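Local coordinates for protein BA_2500 (Bacillus anthracis, PDB 4GUC) that is of unknown function, a small protein rich in beta strands that belongs to the DUF5065 family of the E-set clan, at residues Gln14-Phe17 with Leu18-His21; Pro90-Lys93 with Ala94-Pro97. All blocks are in the same frame, centred on the assembly; numbering follows the deposited sequence.

Contact 1: residues Gln14-Phe17 with Leu18-His21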
# COMPACT_ATOMS: atom_id res chain seq x y z
N GLN A 14 5.00 10.44 2.40
CA GLN A 14 4.71 9.86 3.71
C GLN A 14 3.56 10.58 4.39
O GLN A 14 3.38 10.49 5.59
CB GLN A 14 5.94 9.97 4.61
CG GLN A 14 7.21 9.37 4.04
CD GLN A 14 7.20 7.90 3.96
OE1 GLN A 14 6.55 7.23 4.75
NE2 GLN A 14 7.97 7.37 3.03
N ASN A 15 2.83 11.36 3.60
CA ASN A 15 1.66 12.07 4.05
C ASN A 15 0.54 11.74 3.06
O ASN A 15 0.77 11.82 1.85
CB ASN A 15 2.03 13.56 4.08
CG ASN A 15 0.91 14.42 4.38
OD1 ASN A 15 0.12 14.72 3.48
ND2 ASN A 15 0.87 14.95 5.60
N TYR A 16 -0.66 11.42 3.56
CA TYR A 16 -1.77 11.03 2.69
C TYR A 16 -2.15 12.14 1.71
O TYR A 16 -2.39 11.87 0.54
CB TYR A 16 -2.97 10.46 3.43
CG TYR A 16 -3.95 9.82 2.49
CD1 TYR A 16 -3.81 8.48 2.11
CD2 TYR A 16 -5.00 10.53 1.94
CE1 TYR A 16 -4.68 7.88 1.23
CE2 TYR A 16 -5.87 9.94 1.07
CZ TYR A 16 -5.72 8.62 0.70
OH TYR A 16 -6.61 8.03 -0.20
N PHE A 17 -2.23 13.39 2.16
CA PHE A 17 -2.56 14.48 1.25
C PHE A 17 -1.58 14.49 0.06
O PHE A 17 -1.98 14.58 -1.10
CB PHE A 17 -2.54 15.84 1.95
CG PHE A 17 -2.90 16.98 1.05
CD1 PHE A 17 -4.19 17.46 0.97
CD2 PHE A 17 -1.94 17.58 0.24
CE1 PHE A 17 -4.51 18.52 0.12
CE2 PHE A 17 -2.26 18.62 -0.61
CZ PHE A 17 -3.55 19.07 -0.67
N LEU A 18 -0.28 14.39 0.35
CA LEU A 18 0.71 14.43 -0.72
C LEU A 18 0.63 13.22 -1.62
O LEU A 18 0.73 13.35 -2.86
CB LEU A 18 2.11 14.68 -0.16
CG LEU A 18 2.37 16.10 0.40
CD1 LEU A 18 3.78 16.15 1.02
CD2 LEU A 18 2.21 17.16 -0.66
N LEU A 19 0.40 12.07 -1.04
CA LEU A 19 0.25 10.83 -1.82
C LEU A 19 -0.93 10.97 -2.78
O LEU A 19 -0.82 10.74 -3.99
CB LEU A 19 0.02 9.64 -0.87
CG LEU A 19 -0.17 8.28 -1.56
CD1 LEU A 19 1.18 7.82 -2.17
CD2 LEU A 19 -0.77 7.25 -0.62
N HIS A 20 -2.05 11.41 -2.24
CA HIS A 20 -3.27 11.55 -3.02
C HIS A 20 -3.16 12.62 -4.08
O HIS A 20 -3.91 12.59 -5.06
CB HIS A 20 -4.40 11.77 -2.00
CG HIS A 20 -5.78 11.91 -2.55
ND1 HIS A 20 -6.37 10.94 -3.31
CD2 HIS A 20 -6.74 12.81 -2.25
CE1 HIS A 20 -7.62 11.29 -3.56
NE2 HIS A 20 -7.88 12.41 -2.91
N HIS A 21 -2.26 13.58 -3.92
CA HIS A 21 -2.09 14.64 -4.90
C HIS A 21 -0.90 14.44 -5.83
O HIS A 21 -0.62 15.29 -6.68
CB HIS A 21 -2.08 16.02 -4.19
CG HIS A 21 -3.43 16.40 -3.66
ND1 HIS A 21 -3.92 15.95 -2.46
CD2 HIS A 21 -4.42 17.17 -4.20
CE1 HIS A 21 -5.14 16.41 -2.27
NE2 HIS A 21 -5.46 17.17 -3.30
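The F17 phenyl ring carries the H21 imidazole on one of its faces, a face-to-face stack with ring centroids 3.9 Å apart and planes inclined by 20°. H21 ND1 sits over the centre of the phenyl ring, while F17 CZ meets the imidazole face nearer its rim. At the imidazole edge, in the ring plane, lies F17 O, which accepts from H21 ND1 at 2.7 Å. One residue thus offers H21 both a ring to lie on and a carbonyl to bond, and together they would restrict the rotation of the imidazole. F17 CG is anti to its own backbone N (chi1 -179°), which swings the phenyl along the helix toward the residue one turn on. This is the first turn of helix 16-22, with N15 as its N-cap: N15 OD1 accepts from L18 N at 3.2 Å, in the carbonyl plane on a lone pair, and N15 O takes L19 N at 2.9 Å. The Y16 and H20 rings tilt only 23° from each other but are displaced so far (centroids 5.6 Å) that they scarcely overlap; between the side chains, Y16 CE2 comes nearest to H20 CB, at 3.9 Å. Their polar ends turn to strand 109-119, where Y16 OH bonds S115 N and H20 ND1 bonds Y112 OH.

Contact 2: residues Pro90-Lys93 with Ala94-Pro97; sequences PITK and AYNP
Between T92 and Y95 the chain reverses in a type I beta turn, closed by Y95 N donating to T92 O at 3.2 Å. T92 also makes an ST turn, nested in the beta turn: its OG1 stands between the backbone N and the carbonyl carbon (chi1 65°), which brings it to the next-but-one peptide, where A94 N donates weakly to T92 OG1 at 3.3 Å. The A94 methyl packs against the same oxygen, A94 CB to T92 OG1 being 3.4 Å. The Y95 ring makes the other side-chain contacts. With CG anti to the carbonyl carbon (chi1 -64°), the ring runs back alongside the incoming residues P90 to T92. T92 O lies at the ring edge, near the ring plane, 3.5 Å from Y95 CD1, so the carbonyl that closes the turn also borders the aromatic ring. Farther along, Y95 CE1 comes within 3.5 Å of P90 O, and the CG2 branch of I91 makes a looser apolar contact with Y95 CD1 at 4.4 Å. A water completes the link: it donates to P90 O at 2.7 Å and hydrogen-bonds Y95 OH, lying at the phenol edge in the ring plane. The buried I91 and Y95 side chains both touch I118 of strand 109-119, and Y95 also meets Y72 and K73 of strand 69-76, while the loop itself carries the chain from strand 84-90 to strand 98-106.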
# COMPACT_ATOMS: atom_id res chain seq x y z
N PRO A 90 -1.60 -11.80 4.52
CA PRO A 90 -2.78 -11.97 5.36
C PRO A 90 -3.07 -10.77 6.25
O PRO A 90 -2.14 -10.12 6.76
CB PRO A 90 -2.41 -13.17 6.26
CG PRO A 90 -0.94 -13.15 6.30
CD PRO A 90 -0.46 -12.60 4.98
N ILE A 91 -4.36 -10.46 6.44
CA ILE A 91 -4.74 -9.38 7.34
C ILE A 91 -4.92 -10.02 8.73
O ILE A 91 -5.97 -10.62 9.06
CB ILE A 91 -6.00 -8.63 6.88
CG1 ILE A 91 -5.80 -8.09 5.46
CG2 ILE A 91 -6.33 -7.49 7.84
CD1 ILE A 91 -4.64 -7.17 5.28
N THR A 92 -3.88 -9.90 9.54
CA THR A 92 -3.84 -10.45 10.89
C THR A 92 -4.21 -9.37 11.91
O THR A 92 -4.45 -8.22 11.54
CB THR A 92 -2.42 -10.93 11.22
OG1 THR A 92 -1.54 -9.79 11.25
CG2 THR A 92 -1.93 -11.92 10.17
N LYS A 93 -4.26 -9.74 13.18
CA LYS A 93 -4.59 -8.78 14.24
C LYS A 93 -3.50 -7.74 14.46
O LYS A 93 -3.74 -6.73 15.13
CB LYS A 93 -4.91 -9.49 15.54
CG LYS A 93 -6.21 -10.25 15.50
CD LYS A 93 -6.47 -10.86 16.83
CE LYS A 93 -7.79 -11.59 16.83
NZ LYS A 93 -8.02 -12.35 18.05
N ALA A 94 -2.32 -7.97 13.91
CA ALA A 94 -1.22 -7.01 14.01
C ALA A 94 -1.65 -5.67 13.36
O ALA A 94 -1.08 -4.62 13.65
CB ALA A 94 0.03 -7.58 13.35
N TYR A 95 -2.63 -5.73 12.44
CA TYR A 95 -3.16 -4.54 11.81
C TYR A 95 -4.31 -4.01 12.71
O TYR A 95 -5.48 -4.42 12.55
CB TYR A 95 -3.72 -4.85 10.43
CG TYR A 95 -2.69 -5.32 9.40
CD1 TYR A 95 -2.29 -6.65 9.35
CD2 TYR A 95 -2.14 -4.43 8.47
CE1 TYR A 95 -1.35 -7.09 8.39
CE2 TYR A 95 -1.22 -4.85 7.52
CZ TYR A 95 -0.83 -6.19 7.49
OH TYR A 95 0.08 -6.65 6.56
N ASN A 96 -3.98 -3.07 13.58
CA ASN A 96 -4.93 -2.46 14.49
C ASN A 96 -6.10 -1.84 13.73
O ASN A 96 -5.89 -1.20 12.70
CB ASN A 96 -4.19 -1.34 15.22
CG ASN A 96 -2.99 -1.84 16.01
OD1 ASN A 96 -1.85 -1.49 15.70
ND2 ASN A 96 -3.24 -2.73 16.96
N PRO A 97 -7.36 -2.04 14.19
CA PRO A 97 -8.42 -1.39 13.45
C PRO A 97 -8.14 0.09 13.15
O PRO A 97 -7.69 0.84 14.02
CB PRO A 97 -9.64 -1.58 14.35
CG PRO A 97 -9.34 -2.88 15.05
CD PRO A 97 -7.88 -2.80 15.34
O HOH W 1 0.49 -9.37 6.62

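In the fold
Contact 1 comes first along the chain, on the short helix 16-22 that precedes the main strands; contact 2 follows much later, in the loop between strands 84-90 and 98-106. Their centres are 23 Å apart and their nearest atoms about 14 Å, so they do not touch. What they share is the mixed sheet: side chains of contact 1 meet strands 53-59, 98-106 and 109-119, those of contact 2 strands 69-76 and 109-119. Contact 2 also lies where the chain passes from the two-stranded sheet (39-45 with 84-90) into the mixed sheet. The pair illustrates how a small beta-rich protein attaches its non-strand segments, here a capped helix and a tight turn, to one sheet at separate places.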